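Local structure of surface layer protein (Geobacillus stearothermophilus, 4UJ7) at residues E16-D21 and F35-K40; T48-V53 and S68-S73; T160-D165 and G195-T200. The protein forms part of a self-assembling bacterial surface layer and binds calcium ions, this chain being its domains 5 and 6. All coordinates share one frame; numbering follows the deposited sequence. Where two conformers were deposited one is given.

Contact 1: E16-D21 and F35-K40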
loop_
_atom_site.group_PDB
_atom_site.type_symbol
_atom_site.label_atom_id
_atom_site.label_comp_id
_atom_site.label_asym_id
_atom_site.label_seq_id
_atom_site.Cartn_x
_atom_site.Cartn_y
_atom_site.Cartn_z
ATOM N N GLU A 16 -0.990 -3.556 23.000
ATOM C CA GLU A 16 -2.422 -3.486 23.317
ATOM C C GLU A 16 -3.344 -3.796 22.123
ATOM O O GLU A 16 -4.343 -4.505 22.272
ATOM C CB GLU A 16 -2.739 -2.100 23.888
ATOM C CG GLU A 16 -4.186 -1.910 24.347
ATOM C CD GLU A 16 -4.415 -2.324 25.788
ATOM O OE1 GLU A 16 -3.449 -2.738 26.461
ATOM O OE2 GLU A 16 -5.571 -2.218 26.262
ATOM N N THR A 17 -3.011 -3.257 20.943
ATOM C CA THR A 17 -3.887 -3.302 19.769
ATOM C C THR A 17 -3.004 -3.643 18.555
ATOM O O THR A 17 -1.954 -3.006 18.367
ATOM C CB THR A 17 -4.568 -1.920 19.543
ATOM O OG1 THR A 17 -5.348 -1.565 20.701
ATOM C CG2 THR A 17 -5.491 -1.912 18.313
ATOM N N ILE A 18 -3.429 -4.633 17.765
ATOM C CA ILE A 18 -2.891 -4.830 16.405
ATOM C C ILE A 18 -3.818 -4.064 15.477
ATOM O O ILE A 18 -4.801 -4.626 14.985
ATOM C CB ILE A 18 -2.807 -6.314 15.990
ATOM C CG1 ILE A 18 -1.984 -7.085 17.019
ATOM C CG2 ILE A 18 -2.182 -6.487 14.587
ATOM C CD1 ILE A 18 -1.987 -8.589 16.813
ATOM N N ALA A 19 -3.514 -2.787 15.251
ATOM C CA ALA A 19 -4.355 -1.954 14.407
ATOM C C ALA A 19 -4.236 -2.347 12.926
ATOM O O ALA A 19 -3.166 -2.761 12.474
ATOM C CB ALA A 19 -4.019 -0.479 14.606
ATOM N N VAL A 20 -5.356 -2.262 12.216
ATOM C CA VAL A 20 -5.405 -2.603 10.806
ATOM C C VAL A 20 -6.219 -1.564 10.042
ATOM O O VAL A 20 -7.178 -1.005 10.582
ATOM C CB VAL A 20 -5.917 -4.047 10.581
ATOM C CG1 VAL A 20 -7.372 -4.233 11.017
ATOM C CG2 VAL A 20 -5.682 -4.487 9.155
ATOM N N ASP A 21 -5.816 -1.295 8.801
ATOM C CA ASP A 21 -6.515 -0.304 7.982
ATOM C C ASP A 21 -7.551 -0.884 7.014
ATOM O O ASP A 21 -7.991 -0.213 6.059
ATOM C CB ASP A 21 -5.517 0.652 7.313
ATOM C CG ASP A 21 -4.801 0.041 6.129
ATOM O OD1 ASP A 21 -4.899 -1.172 5.920
ATOM O OD2 ASP A 21 -4.120 0.786 5.408
ATOM N N PHE A 35 -3.020 -4.672 2.847
ATOM C CA PHE A 35 -3.465 -3.784 3.916
ATOM C C PHE A 35 -2.349 -3.590 4.927
ATOM O O PHE A 35 -1.353 -4.317 4.901
ATOM C CB PHE A 35 -4.781 -4.264 4.564
ATOM C CG PHE A 35 -4.680 -5.580 5.305
ATOM C CD1 PHE A 35 -4.330 -5.614 6.651
ATOM C CD2 PHE A 35 -4.995 -6.779 4.672
ATOM C CE1 PHE A 35 -4.268 -6.814 7.348
ATOM C CE2 PHE A 35 -4.926 -7.995 5.366
ATOM C CZ PHE A 35 -4.561 -8.009 6.706
ATOM N N LYS A 36 -2.504 -2.612 5.808
ATOM C CA LYS A 36 -1.464 -2.251 6.751
ATOM C C LYS A 36 -1.798 -2.584 8.174
ATOM O O LYS A 36 -2.939 -2.421 8.605
ATOM C CB LYS A 36 -1.130 -0.771 6.643
ATOM C CG LYS A 36 -0.321 -0.468 5.392
ATOM C CD LYS A 36 -0.108 1.021 5.245
ATOM C CE LYS A 36 0.816 1.286 4.070
ATOM N NZ LYS A 36 0.799 2.740 3.777
ATOM N N VAL A 37 -0.782 -3.059 8.874
ATOM C CA VAL A 37 -0.859 -3.350 10.300
ATOM C C VAL A 37 0.021 -2.344 11.025
ATOM O O VAL A 37 1.139 -2.058 10.585
ATOM C CB VAL A 37 -0.335 -4.785 10.575
ATOM C CG1 VAL A 37 0.067 -4.966 12.038
ATOM C CG2 VAL A 37 -1.377 -5.791 10.134
ATOM N N THR A 38 -0.482 -1.822 12.143
ATOM C CA THR A 38 0.338 -0.994 13.041
ATOM C C THR A 38 0.154 -1.457 14.483
ATOM O O THR A 38 -0.951 -1.446 15.008
ATOM C CB THR A 38 0.029 0.517 12.957
ATOM O OG1 THR A 38 0.024 0.958 11.594
ATOM C CG2 THR A 38 1.094 1.315 13.709
ATOM N N LEU A 39 1.252 -1.871 15.105
ATOM C CA LEU A 39 1.218 -2.360 16.489
ATOM C C LEU A 39 1.223 -1.184 17.435
ATOM O O LEU A 39 2.040 -0.292 17.277
ATOM C CB LEU A 39 2.437 -3.253 16.784
ATOM C CG LEU A 39 2.636 -4.506 15.921
ATOM C CD1 LEU A 39 3.795 -5.340 16.436
ATOM C CD2 LEU A 39 1.385 -5.358 15.833
ATOM N N LYS A 40 0.290 -1.161 18.391
ATOM C CA LYS A 40 0.160 -0.033 19.311
ATOM C C LYS A 40 0.156 -0.454 20.777
ATOM O O LYS A 40 -0.369 -1.498 21.134
ATOM C CB LYS A 40 -1.083 0.814 18.977
ATOM C CG LYS A 40 -0.993 1.508 17.621
ATOM C CD LYS A 40 -2.265 2.253 17.251
ATOM C CE LYS A 40 -2.127 2.885 15.876
ATOM N NZ LYS A 40 -3.325 3.693 15.491
#
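A classic beta bulge, in which Glu16 and Thr17 both face Lys40, starts the antiparallel pairing of strands 15-20 and 32-41 at one border of a four-stranded sheet in the first Big-like (BIG2) domain. The evidence is a shared acceptor: Lys40 O receives Glu16 N at 2.8 Å, in the carbonyl plane, and Thr17 N at 3.2 Å, tilted from that plane, while Lys40 N bonds back to Thr17 O. Beyond the bulge the register is regular. Ala19 and Thr38 exchange N-H to O bonds both ways, and the CA-H of Val37 also points at Ala19 O, 3.2 Å from CA to O.

The non-hydrogen-bonded pairs Ile18-Leu39 and Val20-Val37 send their side chains to the face that packs on the second sheet, where Ile91 meets both Ile18 and Val37. Ile18 CG2, placed anti to its backbone N, lies side by side with Val37 CG1 at 3.7 Å and Leu39 CD2 at 3.9 Å. On the other face, which carries Thr17, Ala19, Thr38 and Lys40, the extended Lys40 chain runs past the alanine, its CE 4.1 Å from Ala19 CB.

Where strand 15-20 gives way to loop, a side chain takes over from the backbone. Lys36 O still accepts Asp21 N, whereas the amide of Lys36, whose ammonium bonds to the carbonyl of the calcium ligand Asp119, turns to the carboxylate. Lys36 N reaches Asp21 OD1 at 2.8 Å almost perfectly straight (178°), but from above the carboxylate plane, 48° out of it.

Contact 2: T48-V53 and S68-S73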
loop_
_atom_site.group_PDB
_atom_site.type_symbol
_atom_site.label_atom_id
_atom_site.label_comp_id
_atom_site.label_asym_id
_atom_site.label_seq_id
_atom_site.Cartn_x
_atom_site.Cartn_y
_atom_site.Cartn_z
ATOM N N THR A 48 7.130 -1.692 18.884
ATOM C CA THR A 48 7.883 -2.642 18.059
ATOM C C THR A 48 7.651 -4.066 18.541
ATOM O O THR A 48 7.813 -4.372 19.732
ATOM C CB THR A 48 9.390 -2.336 18.112
ATOM O OG1 THR A 48 9.607 -1.025 17.583
ATOM C CG2 THR A 48 10.197 -3.362 17.311
ATOM N N GLY A 49 7.232 -4.929 17.618
ATOM C CA GLY A 49 7.027 -6.335 17.948
ATOM C C GLY A 49 6.932 -7.136 16.665
ATOM O O GLY A 49 6.800 -6.558 15.588
ATOM N N ASN A 50 7.011 -8.458 16.787
ATOM C CA ASN A 50 6.967 -9.338 15.614
ATOM C C ASN A 50 5.569 -9.862 15.397
ATOM O O ASN A 50 4.767 -9.905 16.355
ATOM C CB ASN A 50 7.949 -10.497 15.783
ATOM C CG ASN A 50 9.325 -10.023 16.216
ATOM O OD1 ASN A 50 9.852 -9.037 15.684
ATOM N ND2 ASN A 50 9.894 -10.685 17.217
ATOM N N VAL A 51 5.257 -10.248 14.154
ATOM C CA VAL A 51 3.915 -10.730 13.811
ATOM C C VAL A 51 3.931 -11.989 12.950
ATOM O O VAL A 51 4.813 -12.180 12.093
ATOM C CB VAL A 51 3.034 -9.662 13.091
ATOM C CG1 VAL A 51 2.773 -8.457 13.983
ATOM C CG2 VAL A 51 3.628 -9.236 11.753
ATOM N N ASN A 52 2.944 -12.847 13.191
ATOM C CA ASN A 52 2.610 -13.956 12.316
ATOM C C ASN A 52 1.327 -13.693 11.593
ATOM O O ASN A 52 0.390 -13.110 12.155
ATOM C CB ASN A 52 2.422 -15.223 13.124
ATOM C CG ASN A 52 3.715 -15.797 13.542
ATOM O OD1 ASN A 52 4.430 -16.417 12.710
ATOM N ND2 ASN A 52 4.073 -15.571 14.800
ATOM N N VAL A 53 1.280 -14.099 10.336
ATOM C CA VAL A 53 0.072 -14.041 9.525
ATOM C C VAL A 53 -0.186 -15.424 8.955
ATOM O O VAL A 53 0.729 -16.074 8.412
ATOM C CB VAL A 53 0.120 -12.981 8.379
ATOM C CG1 VAL A 53 0.221 -11.582 8.970
ATOM C CG2 VAL A 53 1.252 -13.271 7.384
ATOM N N SER A 68 9.340 -9.962 6.611
ATOM C CA SER A 68 9.113 -11.263 7.273
ATOM C C SER A 68 8.581 -11.116 8.694
ATOM O O SER A 68 8.867 -11.927 9.580
ATOM C CB SER A 68 10.387 -12.100 7.241
ATOM O OG SER A 68 10.722 -12.316 5.875
ATOM N N GLY A 69 7.797 -10.070 8.917
ATOM C CA GLY A 69 7.105 -9.881 10.205
ATOM C C GLY A 69 7.975 -9.594 11.421
ATOM O O GLY A 69 7.549 -9.834 12.556
ATOM N N ILE A 70 9.199 -9.095 11.218
ATOM C CA ILE A 70 10.094 -8.811 12.352
ATOM C C ILE A 70 10.550 -7.367 12.419
ATOM O O ILE A 70 10.606 -6.656 11.401
ATOM C CB ILE A 70 11.316 -9.765 12.413
ATOM C CG1 ILE A 70 12.247 -9.545 11.201
ATOM C CG2 ILE A 70 10.846 -11.221 12.526
ATOM C CD1 ILE A 70 13.519 -10.388 11.249
ATOM N N GLY A 71 10.819 -6.937 13.649
ATOM C CA GLY A 71 11.606 -5.734 13.935
ATOM C C GLY A 71 10.977 -4.376 13.729
ATOM O O GLY A 71 11.672 -3.362 13.838
ATOM N N GLN A 72 9.671 -4.340 13.469
ATOM C CA GLN A 72 8.994 -3.090 13.137
ATOM C C GLN A 72 7.753 -2.874 13.979
ATOM O O GLN A 72 7.335 -3.780 14.696
ATOM C CB GLN A 72 8.644 -3.076 11.643
ATOM C CG GLN A 72 9.898 -3.222 10.778
ATOM C CD GLN A 72 9.683 -3.266 9.280
ATOM O OE1 GLN A 72 10.662 -3.267 8.522
ATOM N NE2 GLN A 72 8.444 -3.332 8.830
ATOM N N SER A 73 7.179 -1.680 13.892
ATOM C CA SER A 73 5.864 -1.425 14.465
ATOM C C SER A 73 4.782 -1.360 13.391
ATOM O O SER A 73 3.603 -1.356 13.723
ATOM C CB SER A 73 5.862 -0.136 15.309
ATOM O OG SER A 73 6.301 0.978 14.536
#
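Asn50 lays its amide oxygen over the backbone of Ile70 and Gly71: Asn50 OD1 is 3.3 Å from Ile70 CA and accepts a hydrogen bond from Gly71 N at 3.1 Å. The amide proton arrives nearly end-on to the side-chain carbonyl, with a C=O...N angle of 164°. Two torsions explain the reach: chi1 (-49°) sets CG anti to the carbonyl carbon, and chi2 (-44°) turns OD1 to Gly71 N.

Two backbone bonds flank this side-chain bridge. Val51 N donates to Gly69 O at 2.8 Å, in the carbonyl plane, and Asn50 CA comes within 3.2 Å of the same oxygen. Toward the start of segment 48-53, Gly49 N donates to Gln72 O at 3.1 Å, tilted from the carbonyl plane. Gly49 O and Gln72 O also approach each other, yet both are acceptors; Tyr75 OH bonds to Gly49 O and also to Gln72 N, tying the two segments together at this point.

Apolar packing is slight. The buried Val51, modelled in two conformers, touches Val65 and Tyr75. At the solvent-exposed end, Thr48 CG2 lies against the carbonyl of Gly71, 3.8 Å from its O atom. Gly69 and Gly71 both have positive phi, which favours glycine, and the close approach of Gly69 to Val51 O depends on its having no side chain. Two isolated backbone bonds plus one asparagine bridge thus join the approach to strand 52-55 with the connection between strands 61-65 and 74-81, an interloop contact at one end of an immunoglobulin-like beta sandwich.

Contact 3: T160-D165 and G195-T200. With CA (calcium ion), chain D.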
loop_
_atom_site.group_PDB
_atom_site.type_symbol
_atom_site.label_atom_id
_atom_site.label_comp_id
_atom_site.label_asym_id
_atom_site.label_seq_id
_atom_site.Cartn_x
_atom_site.Cartn_y
_atom_site.Cartn_z
ATOM N N THR A 160 2.145 11.482 -14.153
ATOM C CA THR A 160 2.962 12.662 -14.425
ATOM C C THR A 160 2.731 13.759 -13.390
ATOM O O THR A 160 1.679 13.818 -12.749
ATOM C CB THR A 160 2.633 13.268 -15.808
ATOM O OG1 THR A 160 1.240 13.592 -15.879
ATOM C CG2 THR A 160 2.997 12.290 -16.938
ATOM N N SER A 161 3.726 14.625 -13.243
ATOM C CA SER A 161 3.576 15.862 -12.488
ATOM C C SER A 161 3.521 17.021 -13.474
ATOM O O SER A 161 3.717 16.830 -14.678
ATOM C CB SER A 161 4.768 16.044 -11.555
ATOM O OG SER A 161 5.977 16.103 -12.300
ATOM N N GLU A 162 3.316 18.231 -12.955
ATOM C CA GLU A 162 3.280 19.419 -13.810
ATOM C C GLU A 162 4.512 19.509 -14.729
ATOM O O GLU A 162 5.638 19.209 -14.318
ATOM C CB GLU A 162 3.134 20.697 -12.973
ATOM C CG GLU A 162 4.242 20.890 -11.943
ATOM C CD GLU A 162 4.107 22.124 -11.087
ATOM O OE1 GLU A 162 3.147 22.914 -11.308
ATOM O OE2 GLU A 162 4.946 22.305 -10.178
ATOM N N ALA A 163 4.282 19.898 -15.977
ATOM C CA ALA A 163 5.337 19.978 -16.980
ATOM C C ALA A 163 6.409 21.016 -16.644
ATOM O O ALA A 163 7.583 20.797 -16.891
ATOM C CB ALA A 163 4.722 20.266 -18.358
ATOM N N THR A 164 5.984 22.153 -16.108
ATOM C CA THR A 164 6.854 23.254 -15.699
ATOM C C THR A 164 6.667 23.394 -14.185
ATOM O O THR A 164 5.524 23.473 -13.714
ATOM C CB THR A 164 6.367 24.542 -16.392
ATOM O OG1 THR A 164 6.585 24.432 -17.803
ATOM C CG2 THR A 164 7.052 25.777 -15.871
ATOM N N ASP A 165 7.756 23.419 -13.420
ATOM C CA ASP A 165 7.645 23.549 -11.964
ATOM C C ASP A 165 7.123 24.914 -11.557
ATOM O O ASP A 165 7.603 25.935 -12.048
ATOM C CB ASP A 165 8.981 23.328 -11.251
ATOM C CG ASP A 165 8.861 23.533 -9.762
ATOM O OD1 ASP A 165 7.964 22.918 -9.159
ATOM O OD2 ASP A 165 9.619 24.329 -9.184
ATOM N N GLY A 195 6.724 20.495 0.318
ATOM C CA GLY A 195 5.303 20.716 0.069
ATOM C C GLY A 195 4.683 19.575 -0.704
ATOM O O GLY A 195 5.342 18.558 -0.963
ATOM N N LYS A 196 3.430 19.769 -1.105
ATOM C CA LYS A 196 2.684 18.814 -1.904
ATOM C C LYS A 196 2.968 18.971 -3.391
ATOM O O LYS A 196 3.111 20.098 -3.909
ATOM C CB LYS A 196 1.170 19.018 -1.679
ATOM C CG LYS A 196 0.672 18.800 -0.245
ATOM C CD LYS A 196 0.881 17.354 0.179
ATOM C CE LYS A 196 0.397 17.056 1.594
ATOM N NZ LYS A 196 -1.065 16.794 1.630
ATOM N N GLU A 197 3.012 17.837 -4.093
ATOM C CA GLU A 197 3.081 17.822 -5.548
ATOM C C GLU A 197 1.985 16.919 -6.097
ATOM O O GLU A 197 1.910 15.745 -5.730
ATOM C CB GLU A 197 4.472 17.351 -6.008
ATOM C CG GLU A 197 4.700 17.387 -7.522
ATOM C CD GLU A 197 4.972 18.766 -8.090
ATOM O OE1 GLU A 197 4.734 19.789 -7.409
ATOM O OE2 GLU A 197 5.459 18.826 -9.240
ATOM N N THR A 198 1.129 17.465 -6.953
ATOM C CA THR A 198 0.010 16.726 -7.529
ATOM C C THR A 198 0.463 15.840 -8.689
ATOM O O THR A 198 1.028 16.331 -9.673
ATOM C CB THR A 198 -1.108 17.696 -7.987
ATOM O OG1 THR A 198 -1.549 18.438 -6.850
ATOM C CG2 THR A 198 -2.301 16.930 -8.557
ATOM N N LEU A 199 0.216 14.535 -8.579
ATOM C CA LEU A 199 0.429 13.623 -9.699
ATOM C C LEU A 199 -0.874 13.258 -10.366
ATOM O O LEU A 199 -1.849 12.953 -9.699
ATOM C CB LEU A 199 1.139 12.347 -9.239
ATOM C CG LEU A 199 2.432 12.555 -8.453
ATOM C CD1 LEU A 199 3.043 11.214 -8.046
ATOM C CD2 LEU A 199 3.435 13.375 -9.264
ATOM N N THR A 200 -0.870 13.267 -11.694
ATOM C CA THR A 200 -2.062 12.938 -12.482
ATOM C C THR A 200 -1.923 11.552 -13.078
ATOM O O THR A 200 -0.895 11.227 -13.687
ATOM C CB THR A 200 -2.315 14.003 -13.577
ATOM O OG1 THR A 200 -2.435 15.281 -12.941
ATOM C CG2 THR A 200 -3.600 13.715 -14.350
HETATM CA CA CA D . 6.414 21.116 -8.883
HETATM O O HOH W 1 -0.384 11.342 -16.693
HETATM O O HOH W 2 7.494 17.335 -10.245
HETATM O O HOH W 3 2.482 18.606 -10.202
HETATM O O HOH W 4 7.610 20.179 -10.762
#
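Glu162, Asp165 and Glu197 meet on one calcium ion, and their carboxylates supply four of its seven ligand atoms. Glu162 binds through OE2 alone at 2.3 Å from the metal, and Asp165 through OD1 at 2.4 Å. Glu197 chelates instead, with both oxygens on the ion, OE1 at 2.6 Å and OE2 at 2.5 Å. Water 4, Asn167 OD1 and Val169 O complete the shell. The two glutamates cross at about a right angle, and their carboxylate planes are 74° apart. An extended Glu162 chain and a Glu197 chain bent at chi2 (77°) bring them to the ion; Thr166 OG1 holds the other oxygen, Glu162 OE1.

Outside the shell, water 2 donates to Glu197 OE2 and is shared with Ser161 OG. Water 3 bridges the widening backbones, accepting from Glu162 N and donating to Thr198 O. The antiparallel pairing of strand 158-160 with 195-203 reaches as far as Thr160 and Thr200, bonded both ways, with Thr200 N to Thr160 O the shorter at 2.8 Å. Apolar packing is sparse: Ser161 CB touches Leu199 CD2 at 3.8 Å. The Glu162 methylene CG sits beside the chelating carboxylate, 3.6 Å from Glu197 OE2.

Three carboxylates gathered this closely would be expected to repel one another without the cation, so calcium probably does much to fix the loop 160-165 against strand 195-203.

Along the chain the three contacts come in series, and all belong to all-beta domains. Contacts 1 and 2 share the first Big-like domain, their centres about 11 Å apart, and they touch: Leu39 N is 2.8 Å from Ser73 O, a probable hydrogen bond, and Leu39 CD1 packs 3.4 Å from Gly49 O. Contact 1 lies within one layer of the sandwich, while contact 2 joins the lead-in to strand 52-55 of the other layer to a loop of the first. Contact 3, in the second Big-like domain on the opposite side of the chain's centre, touches neither: its nearest atoms are about 14 Å from contact 1 and about 21 Å from contact 2.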